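Local coordinates for acyl-CoA dehydrogenase (Bacillus anthracis, PDB 3OWA), which probably catalyses the FAD-dependent alpha,beta-dehydrogenation of acyl-CoA thioesters, passing electrons from the substrate to its flavin, at residues R66-L71 / S190-V195; L93-S98 / G268-G273; L124-F129 / K136-L141. All blocks are in the same frame, centred on the assembly; numbering follows the deposited sequence. Where two conformers were deposited one is given.

Contact 1: R66-L71 / S190-V195; sequences RSVRLL and SAFADV
Phe192, in the loop between strands 177-188 and 195-202, lies against Val68, Ser67 and Leu71 on one flank of helix 64-76. Its side chain makes contact from the first carbon onward. The tightest approach is Phe192 CB to Val68 CG2, 3.5 Å, and the same methyl stays within 3.7 Å of Phe192 CG, so the branch of Val68 sits beside the root of the ring while the two side chains run past each other in opposite directions. Placing Phe192 CG between its own backbone N and carbonyl carbon (chi1 46°) lays the ring across the helix flank. Phe192 CD2 is still 4.1 Å from Val68 CG2. Farther out the two sides of the ring divide: Phe192 CE1 meets Leu71 CD1 at 4.0 Å, the leucine crossing it nearly at right angles, whereas CE2 approaches Ser67 CB at 4.3 Å. These partners stand obliquely to the ring, one helical turn separating Ser67 from Leu71. Thr114 of helix 110-122 and Leu148 add further packing to Phe192. Carbon meets carbon throughout, with Ser67 contributing its CB, which implies that hydrophobic burial and dispersion, with no directional bond between the segments, join the N-terminal helices to the middle domain here.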
loop_
_atom_site.group_PDB
_atom_site.type_symbol
_atom_site.label_atom_id
_atom_site.label_comp_id
_atom_site.label_asym_id
_atom_site.label_seq_id
_atom_site.Cartn_x
_atom_site.Cartn_y
_atom_site.Cartn_z
ATOM N N ARG A 66 19.142 26.277 2.144
ATOM C CA ARG A 66 19.944 25.308 1.340
ATOM C C ARG A 66 19.199 24.938 0.080
ATOM O O ARG A 66 19.804 24.847 -0.985
ATOM C CB ARG A 66 20.243 24.058 2.148
ATOM C CG ARG A 66 21.167 24.262 3.357
ATOM C CD ARG A 66 21.197 22.961 4.137
ATOM N NE ARG A 66 21.928 23.045 5.398
ATOM C CZ ARG A 66 23.206 22.725 5.536
ATOM N NH1 ARG A 66 23.892 22.314 4.478
ATOM N NH2 ARG A 66 23.790 22.816 6.729
ATOM N N SER A 67 17.877 24.754 0.168
ATOM C CA SER A 67 17.074 24.488 -1.044
ATOM C C SER A 67 17.253 25.600 -2.034
ATOM O O SER A 67 17.480 25.351 -3.230
ATOM C CB SER A 67 15.558 24.476 -0.712
ATOM O OG SER A 67 15.297 23.478 0.244
ATOM N N VAL A 68 17.141 26.843 -1.546
ATOM C CA VAL A 68 17.289 28.005 -2.434
ATOM C C VAL A 68 18.670 28.021 -3.083
ATOM O O VAL A 68 18.809 28.218 -4.306
ATOM C CB VAL A 68 17.014 29.336 -1.684
ATOM C CG1 VAL A 68 17.197 30.525 -2.587
ATOM C CG2 VAL A 68 15.560 29.336 -1.129
ATOM N N ARG A 69 19.702 27.825 -2.275
ATOM C CA ARG A 69 21.041 27.836 -2.839
ATOM C C ARG A 69 21.172 26.736 -3.906
ATOM O O ARG A 69 21.713 26.969 -4.989
ATOM C CB ARG A 69 22.112 27.668 -1.747
ATOM C CG ARG A 69 23.563 27.590 -2.319
ATOM C CD ARG A 69 24.660 27.657 -1.246
ATOM N NE ARG A 69 24.330 26.891 -0.028
ATOM C CZ ARG A 69 24.271 25.558 0.037
ATOM N NH1 ARG A 69 23.952 24.985 1.188
ATOM N NH2 ARG A 69 24.492 24.802 -1.044
ATOM N N LEU A 70 20.693 25.540 -3.583
ATOM C CA LEU A 70 20.760 24.419 -4.534
ATOM C C LEU A 70 19.948 24.653 -5.792
ATOM O O LEU A 70 20.368 24.255 -6.883
ATOM C CB LEU A 70 20.334 23.106 -3.862
ATOM C CG LEU A 70 21.370 22.661 -2.818
ATOM C CD1 LEU A 70 20.831 21.575 -1.989
ATOM C CD2 LEU A 70 22.688 22.207 -3.525
ATOM N N LEU A 71 18.771 25.255 -5.643
ATOM C CA LEU A 71 17.987 25.622 -6.816
ATOM C C LEU A 71 18.736 26.555 -7.764
ATOM O O LEU A 71 18.690 26.358 -8.978
ATOM C CB LEU A 71 16.640 26.228 -6.431
ATOM C CG LEU A 71 15.604 25.198 -5.965
ATOM C CD1 LEU A 71 14.435 25.944 -5.358
ATOM C CD2 LEU A 71 15.125 24.260 -7.078
ATOM N N SER A 190 6.150 27.675 -0.967
ATOM C CA SER A 190 5.706 28.931 -0.328
ATOM C C SER A 190 6.708 29.638 0.531
ATOM O O SER A 190 6.639 30.875 0.654
ATOM C CB SER A 190 4.477 28.706 0.558
ATOM O OG SER A 190 3.372 28.445 -0.248
ATOM N N ALA A 191 7.613 28.918 1.175
ATOM C CA ALA A 191 8.630 29.558 2.033
ATOM C C ALA A 191 9.594 30.458 1.273
ATOM O O ALA A 191 10.193 31.370 1.862
ATOM C CB ALA A 191 9.452 28.477 2.834
ATOM N N PHE A 192 9.841 30.155 0.007
ATOM C CA PHE A 192 10.812 30.916 -0.718
ATOM C C PHE A 192 10.372 31.324 -2.129
ATOM O O PHE A 192 11.202 31.863 -2.884
ATOM C CB PHE A 192 12.140 30.120 -0.771
ATOM C CG PHE A 192 11.942 28.642 -1.142
ATOM C CD1 PHE A 192 11.706 28.265 -2.457
ATOM C CD2 PHE A 192 11.924 27.664 -0.160
ATOM C CE1 PHE A 192 11.470 26.919 -2.788
ATOM C CE2 PHE A 192 11.708 26.314 -0.486
ATOM C CZ PHE A 192 11.479 25.951 -1.800
ATOM N N ALA A 193 9.124 31.055 -2.546
ATOM C CA ALA A 193 8.698 31.469 -3.879
ATOM C C ALA A 193 8.588 33.003 -3.944
ATOM O O ALA A 193 8.114 33.657 -3.002
ATOM C CB ALA A 193 7.298 30.822 -4.278
ATOM N N ASP A 194 9.002 33.558 -5.074
ATOM C CA ASP A 194 8.878 34.991 -5.352
ATOM C C ASP A 194 7.603 35.282 -6.103
ATOM O O ASP A 194 7.076 36.401 -6.052
ATOM C CB ASP A 194 10.066 35.402 -6.210
ATOM C CG ASP A 194 11.389 35.238 -5.455
ATOM O OD1 ASP A 194 11.562 35.952 -4.449
ATOM O OD2 ASP A 194 12.236 34.376 -5.817
ATOM N N VAL A 195 7.131 34.286 -6.832
ATOM C CA VAL A 195 6.020 34.476 -7.746
ATOM C C VAL A 195 5.018 33.364 -7.552
ATOM O O VAL A 195 5.407 32.168 -7.517
ATOM C CB VAL A 195 6.529 34.456 -9.201
ATOM C CG1 VAL A 195 5.340 34.489 -10.191
ATOM C CG2 VAL A 195 7.459 35.622 -9.471
#

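Contact 2: L93-S98 / G268-G273; sequences LDKVSS and GRYKLG
Lys95 and Tyr270 meet with their side chains nearly perpendicular, Lys95 CD lying 4.1 Å from Tyr270 OH. The lysine bends at chi2 (-66°) and carries its ammonium end away from helix 257-293, to a cation-pi contact with Phe332 of helix 305-336. Tyr270 instead points its hydroxyl at the start of helix 95-105, and a water in the plane of its ring completes the reach, 2.7 Å from Tyr270 OH. That water donates to Lys95 O and to Ser98 OG (2.9 Å), tying the phenol to a main-chain carbonyl and a hydroxyl at once; Ser98 OG is also bonded to Asp83. Alongside, Lys271 reaches across with a chain bent at chi2 (59°) and chi4, bringing its CE to 3.7 Å from Ser98 O. A second water links the two, donating to Ser98 O at 2.8 Å and accepting a longer bond of 3.3 Å from Lys271 NZ. The facing helix start is itself secured by an N-cap: Ser97 N donates to Asp94 OD2 (2.8 Å, 170°), nearly in line with the carboxylate C-O bond. Water-mediated docking thus sets an N-terminal helix against a long helix of the C-terminal bundle, two all-helical parts of the acyl-CoA dehydrogenase fold.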
loop_
_atom_site.group_PDB
_atom_site.type_symbol
_atom_site.label_atom_id
_atom_site.label_comp_id
_atom_site.label_asym_id
_atom_site.label_seq_id
_atom_site.Cartn_x
_atom_site.Cartn_y
_atom_site.Cartn_z
ATOM N N LEU A 93 15.122 23.309 -24.361
ATOM C CA LEU A 93 15.313 21.892 -24.733
ATOM C C LEU A 93 13.992 21.265 -25.193
ATOM O O LEU A 93 12.924 21.851 -25.014
ATOM C CB LEU A 93 15.987 21.089 -23.609
ATOM C CG LEU A 93 17.322 21.645 -23.062
ATOM C CD1 LEU A 93 17.882 20.774 -21.950
ATOM C CD2 LEU A 93 18.398 21.835 -24.143
ATOM N N ASP A 94 14.069 20.099 -25.824
ATOM C CA ASP A 94 12.871 19.351 -26.200
ATOM C C ASP A 94 12.218 18.670 -24.976
ATOM O O ASP A 94 12.792 18.663 -23.880
ATOM C CB ASP A 94 13.175 18.343 -27.326
ATOM C CG ASP A 94 14.013 17.151 -26.860
ATOM O OD1 ASP A 94 14.623 16.498 -27.733
ATOM O OD2 ASP A 94 14.080 16.840 -25.657
ATOM N N LYS A 95 11.022 18.113 -25.167
ATOM C CA LYS A 95 10.260 17.560 -24.046
ATOM C C LYS A 95 10.880 16.279 -23.453
ATOM O O LYS A 95 10.669 15.966 -22.254
ATOM C CB LYS A 95 8.811 17.288 -24.456
ATOM C CG LYS A 95 8.028 18.520 -24.883
ATOM C CD LYS A 95 7.826 19.480 -23.738
ATOM C CE LYS A 95 7.529 20.891 -24.244
ATOM N NZ LYS A 95 8.552 21.359 -25.211
ATOM N N VAL A 96 11.632 15.548 -24.263
ATOM C CA VAL A 96 12.328 14.364 -23.792
ATOM C C VAL A 96 13.388 14.738 -22.777
ATOM O O VAL A 96 13.481 14.119 -21.730
ATOM C CB VAL A 96 12.929 13.530 -24.951
ATOM C CG1 VAL A 96 13.734 12.366 -24.393
ATOM C CG2 VAL A 96 11.818 12.992 -25.851
ATOM N N SER A 97 14.160 15.783 -23.081
ATOM C CA SER A 97 15.158 16.325 -22.179
ATOM C C SER A 97 14.570 16.755 -20.834
ATOM O O SER A 97 15.085 16.398 -19.787
ATOM C CB SER A 97 15.879 17.514 -22.847
ATOM O OG SER A 97 16.588 17.080 -23.992
ATOM N N SER A 98 13.494 17.521 -20.844
ATOM C CA SER A 98 12.923 17.930 -19.552
ATOM C C SER A 98 12.206 16.784 -18.799
ATOM O O SER A 98 12.075 16.839 -17.578
ATOM C CB SER A 98 12.056 19.187 -19.696
ATOM O OG SER A 98 10.940 18.955 -20.516
ATOM N N GLY A 268 1.354 18.441 -15.530
ATOM C CA GLY A 268 1.615 17.962 -14.149
ATOM C C GLY A 268 1.470 16.454 -13.989
ATOM O O GLY A 268 2.311 15.796 -13.381
ATOM N N ARG A 269 0.429 15.924 -14.612
ATOM C CA ARG A 269 0.143 14.522 -14.674
ATOM C C ARG A 269 1.242 13.702 -15.290
ATOM O O ARG A 269 1.701 12.730 -14.685
ATOM C CB ARG A 269 -1.162 14.278 -15.455
ATOM C CG ARG A 269 -2.283 13.857 -14.564
ATOM C CD ARG A 269 -3.336 14.850 -14.270
ATOM N NE ARG A 269 -4.454 14.699 -15.198
ATOM C CZ ARG A 269 -5.741 14.965 -14.938
ATOM N NH1 ARG A 269 -6.648 14.844 -15.893
ATOM N NH2 ARG A 269 -6.140 15.351 -13.743
ATOM N N TYR A 270 1.630 13.999 -16.519
ATOM C CA TYR A 270 2.671 13.150 -17.102
ATOM C C TYR A 270 4.037 13.377 -16.439
ATOM O O TYR A 270 4.843 12.456 -16.356
ATOM C CB TYR A 270 2.730 13.219 -18.645
ATOM C CG TYR A 270 3.607 14.303 -19.201
ATOM C CD1 TYR A 270 3.058 15.489 -19.677
ATOM C CD2 TYR A 270 4.987 14.125 -19.292
ATOM C CE1 TYR A 270 3.873 16.497 -20.204
ATOM C CE2 TYR A 270 5.812 15.119 -19.808
ATOM C CZ TYR A 270 5.249 16.304 -20.260
ATOM O OH TYR A 270 6.061 17.299 -20.765
ATOM N N LYS A 271 4.303 14.595 -15.989
ATOM C CA LYS A 271 5.563 14.879 -15.314
ATOM C C LYS A 271 5.684 14.077 -14.016
ATOM O O LYS A 271 6.751 13.557 -13.697
ATOM C CB LYS A 271 5.656 16.378 -14.999
ATOM C CG LYS A 271 6.886 17.011 -15.506
ATOM C CD LYS A 271 7.019 16.885 -16.978
ATOM C CE LYS A 271 8.408 17.362 -17.392
ATOM N NZ LYS A 271 8.717 18.722 -16.813
ATOM N N LEU A 272 4.585 13.995 -13.264
ATOM C CA LEU A 272 4.551 13.151 -12.081
ATOM C C LEU A 272 4.771 11.681 -12.458
ATOM O O LEU A 272 5.505 10.971 -11.770
ATOM C CB LEU A 272 3.246 13.341 -11.294
ATOM C CG LEU A 272 3.216 12.714 -9.891
ATOM C CD1 LEU A 272 4.393 13.204 -9.043
ATOM C CD2 LEU A 272 1.890 13.024 -9.205
ATOM N N GLY A 273 4.157 11.238 -13.555
ATOM C CA GLY A 273 4.420 9.903 -14.103
ATOM C C GLY A 273 5.902 9.650 -14.311
ATOM O O GLY A 273 6.452 8.642 -13.857
HETATM O O HOH W 1 8.758 17.117 -20.656
HETATM O O HOH W 2 11.756 18.855 -15.619
#

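Contact 3: L124-F129 / K136-L141; sequences LPIVLF and KKYLPL
Tyr138 OH is gripped by two groups, Glu213 OE1 at the end of strand 206-213 and Asn249 ND2 just before strand 250-251, while the other end of the same residue packs on Ile126. With the amide nitrogen as donor, the phenol presumably gives its own proton to the carboxylate, and the two bonds hold the phenol end in place. Lys137 CG lies over one ring face, 3.9 Å above the plane and displaced toward the rim. At its root, Tyr138 CB receives Ile126 CD1 at 3.9 Å, the methyl standing obliquely to the ring. Ile126 reaches this far because its CG1 branch is extended, chi2 174°. Its second branch works separately: Ile126 CG2 touches Leu139 CD2 at 3.8 Å, the isoleucine and leucine lying alongside each other and pointing opposite ways. The same leucine methyl also meets a second residue of helix 124-129, with Val127 CG2 3.7 Å from Leu139 CD2, and here the valine comes in nearly perpendicular to the leucine. Leu139 therefore fits beside two consecutive residues, Ile126 and Val127. All four touching residues are buried. Just beyond, Pro140, which has no N-H to give, marks a kink in helix 132-144. The local axes pass 9.9 Å apart at 132°, a splayed, broadly antiparallel crossing. Ile126 and Tyr138 continue onto Ile211 of strand 206-213, Ile126 also onto Ile197. This is a pair of consecutive helices in the N-terminal domain, packed through a common apolar core and seated on the beta-barrel middle domain of the acyl-CoA dehydrogenase fold.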
loop_
_atom_site.group_PDB
_atom_site.type_symbol
_atom_site.label_atom_id
_atom_site.label_comp_id
_atom_site.label_asym_id
_atom_site.label_seq_id
_atom_site.Cartn_x
_atom_site.Cartn_y
_atom_site.Cartn_z
ATOM N N LEU A 124 5.252 27.254 -16.059
ATOM C CA LEU A 124 4.577 26.970 -17.333
ATOM C C LEU A 124 3.299 27.781 -17.583
ATOM O O LEU A 124 2.979 28.045 -18.728
ATOM C CB LEU A 124 4.283 25.479 -17.505
ATOM C CG LEU A 124 5.508 24.595 -17.742
ATOM C CD1 LEU A 124 5.092 23.139 -17.896
ATOM C CD2 LEU A 124 6.347 25.069 -18.946
ATOM N N PRO A 125 2.563 28.178 -16.541
ATOM C CA PRO A 125 1.421 29.056 -16.894
ATOM C C PRO A 125 1.841 30.343 -17.613
ATOM O O PRO A 125 1.105 30.835 -18.453
ATOM C CB PRO A 125 0.787 29.374 -15.549
ATOM C CG PRO A 125 1.123 28.123 -14.716
ATOM C CD PRO A 125 2.485 27.698 -15.147
ATOM N N ILE A 126 3.021 30.860 -17.295
ATOM C CA ILE A 126 3.550 32.069 -17.948
ATOM C C ILE A 126 4.125 31.698 -19.313
ATOM O O ILE A 126 3.892 32.397 -20.301
ATOM C CB ILE A 126 4.586 32.812 -17.053
ATOM C CG1 ILE A 126 3.904 33.277 -15.746
ATOM C CG2 ILE A 126 5.181 34.031 -17.798
ATOM C CD1 ILE A 126 4.865 33.893 -14.696
ATOM N N VAL A 127 4.874 30.601 -19.366
ATOM C CA VAL A 127 5.378 30.091 -20.639
ATOM C C VAL A 127 4.251 29.877 -21.667
ATOM O O VAL A 127 4.363 30.298 -22.824
ATOM C CB VAL A 127 6.201 28.767 -20.468
ATOM C CG1 VAL A 127 6.624 28.204 -21.853
ATOM C CG2 VAL A 127 7.443 28.991 -19.575
ATOM N N LEU A 128 3.174 29.239 -21.250
ATOM C CA LEU A 128 2.127 28.825 -22.165
ATOM C C LEU A 128 1.042 29.860 -22.366
ATOM O O LEU A 128 0.462 29.921 -23.451
ATOM C CB LEU A 128 1.499 27.506 -21.711
ATOM C CG LEU A 128 2.493 26.342 -21.615
ATOM C CD1 LEU A 128 1.790 25.088 -21.166
ATOM C CD2 LEU A 128 3.195 26.081 -22.930
ATOM N N PHE A 129 0.746 30.656 -21.338
ATOM C CA PHE A 129 -0.384 31.575 -21.416
ATOM C C PHE A 129 -0.052 33.015 -21.122
ATOM O O PHE A 129 -0.933 33.859 -21.126
ATOM C CB PHE A 129 -1.520 31.084 -20.518
ATOM C CG PHE A 129 -1.995 29.705 -20.877
ATOM C CD1 PHE A 129 -2.775 29.508 -22.026
ATOM C CD2 PHE A 129 -1.631 28.604 -20.114
ATOM C CE1 PHE A 129 -3.206 28.245 -22.387
ATOM C CE2 PHE A 129 -2.065 27.342 -20.464
ATOM C CZ PHE A 129 -2.850 27.153 -21.613
ATOM N N LYS A 136 8.533 38.379 -21.099
ATOM C CA LYS A 136 9.849 39.028 -21.079
ATOM C C LYS A 136 10.212 39.505 -19.697
ATOM O O LYS A 136 11.372 39.505 -19.338
ATOM C CB LYS A 136 9.962 40.180 -22.099
ATOM C CG LYS A 136 10.007 39.680 -23.528
ATOM C CD LYS A 136 10.755 40.643 -24.450
ATOM C CE LYS A 136 12.154 40.117 -24.849
ATOM N NZ LYS A 136 12.138 38.843 -25.675
ATOM N N LYS A 137 9.209 39.893 -18.919
ATOM C CA LYS A 137 9.408 40.221 -17.525
ATOM C C LYS A 137 9.800 38.995 -16.674
ATOM O O LYS A 137 10.861 39.007 -16.046
ATOM C CB LYS A 137 8.147 40.881 -16.956
ATOM C CG LYS A 137 8.255 41.411 -15.524
ATOM C CD LYS A 137 7.383 42.643 -15.375
ATOM C CE LYS A 137 6.420 42.605 -14.206
ATOM N NZ LYS A 137 6.920 43.104 -12.892
ATOM N N TYR A 138 8.956 37.958 -16.630
ATOM C CA TYR A 138 9.114 36.925 -15.590
ATOM C C TYR A 138 10.052 35.792 -15.965
ATOM O O TYR A 138 10.844 35.368 -15.138
ATOM C CB TYR A 138 7.763 36.402 -15.060
ATOM C CG TYR A 138 7.013 37.450 -14.254
ATOM C CD1 TYR A 138 5.993 38.215 -14.838
ATOM C CD2 TYR A 138 7.340 37.706 -12.916
ATOM C CE1 TYR A 138 5.302 39.207 -14.107
ATOM C CE2 TYR A 138 6.661 38.697 -12.170
ATOM C CZ TYR A 138 5.645 39.436 -12.779
ATOM O OH TYR A 138 4.963 40.403 -12.085
ATOM N N LEU A 139 10.010 35.352 -17.213
ATOM C CA LEU A 139 10.722 34.127 -17.615
ATOM C C LEU A 139 12.255 34.124 -17.468
ATOM O O LEU A 139 12.799 33.121 -16.986
ATOM C CB LEU A 139 10.302 33.649 -18.993
ATOM C CG LEU A 139 8.825 33.280 -19.092
ATOM C CD1 LEU A 139 8.562 32.792 -20.487
ATOM C CD2 LEU A 139 8.456 32.192 -18.079
ATOM N N PRO A 140 12.950 35.233 -17.872
ATOM C CA PRO A 140 14.411 35.243 -17.753
ATOM C C PRO A 140 14.858 34.961 -16.329
ATOM O O PRO A 140 15.868 34.329 -16.115
ATOM C CB PRO A 140 14.806 36.678 -18.167
ATOM C CG PRO A 140 13.716 37.101 -19.128
ATOM C CD PRO A 140 12.452 36.403 -18.629
ATOM N N LEU A 141 14.076 35.407 -15.367
ATOM C CA LEU A 141 14.405 35.266 -13.972
ATOM C C LEU A 141 14.028 33.866 -13.440
ATOM O O LEU A 141 14.784 33.259 -12.676
ATOM C CB LEU A 141 13.653 36.336 -13.207
ATOM C CG LEU A 141 13.948 37.786 -13.622
ATOM C CD1 LEU A 141 12.727 38.642 -13.271
ATOM C CD2 LEU A 141 15.251 38.294 -12.904
#

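Along the chain the order is 66-71, 93-98, then both halves of contact 3, then 190-195 and 268-273, so contacts 1 and 2 interlock while contact 3 falls within the span of each. All three start from N-terminal helices but lead to different partners: contact 1 to the beta domain, contact 2 to helix 257-293, contact 3 to a neighbouring helix. Contacts 1 and 3 are centred 18 Å apart yet touch, Val195 CG2 packing on Tyr138 CD2 at 4.0 Å. Contact 2, centred about 17 Å from contact 3 and 21 Å from contact 1, touches neither. Contacts 1 and 2 tie the N-terminal helices to later domains, while contact 3 packs two of those helices together.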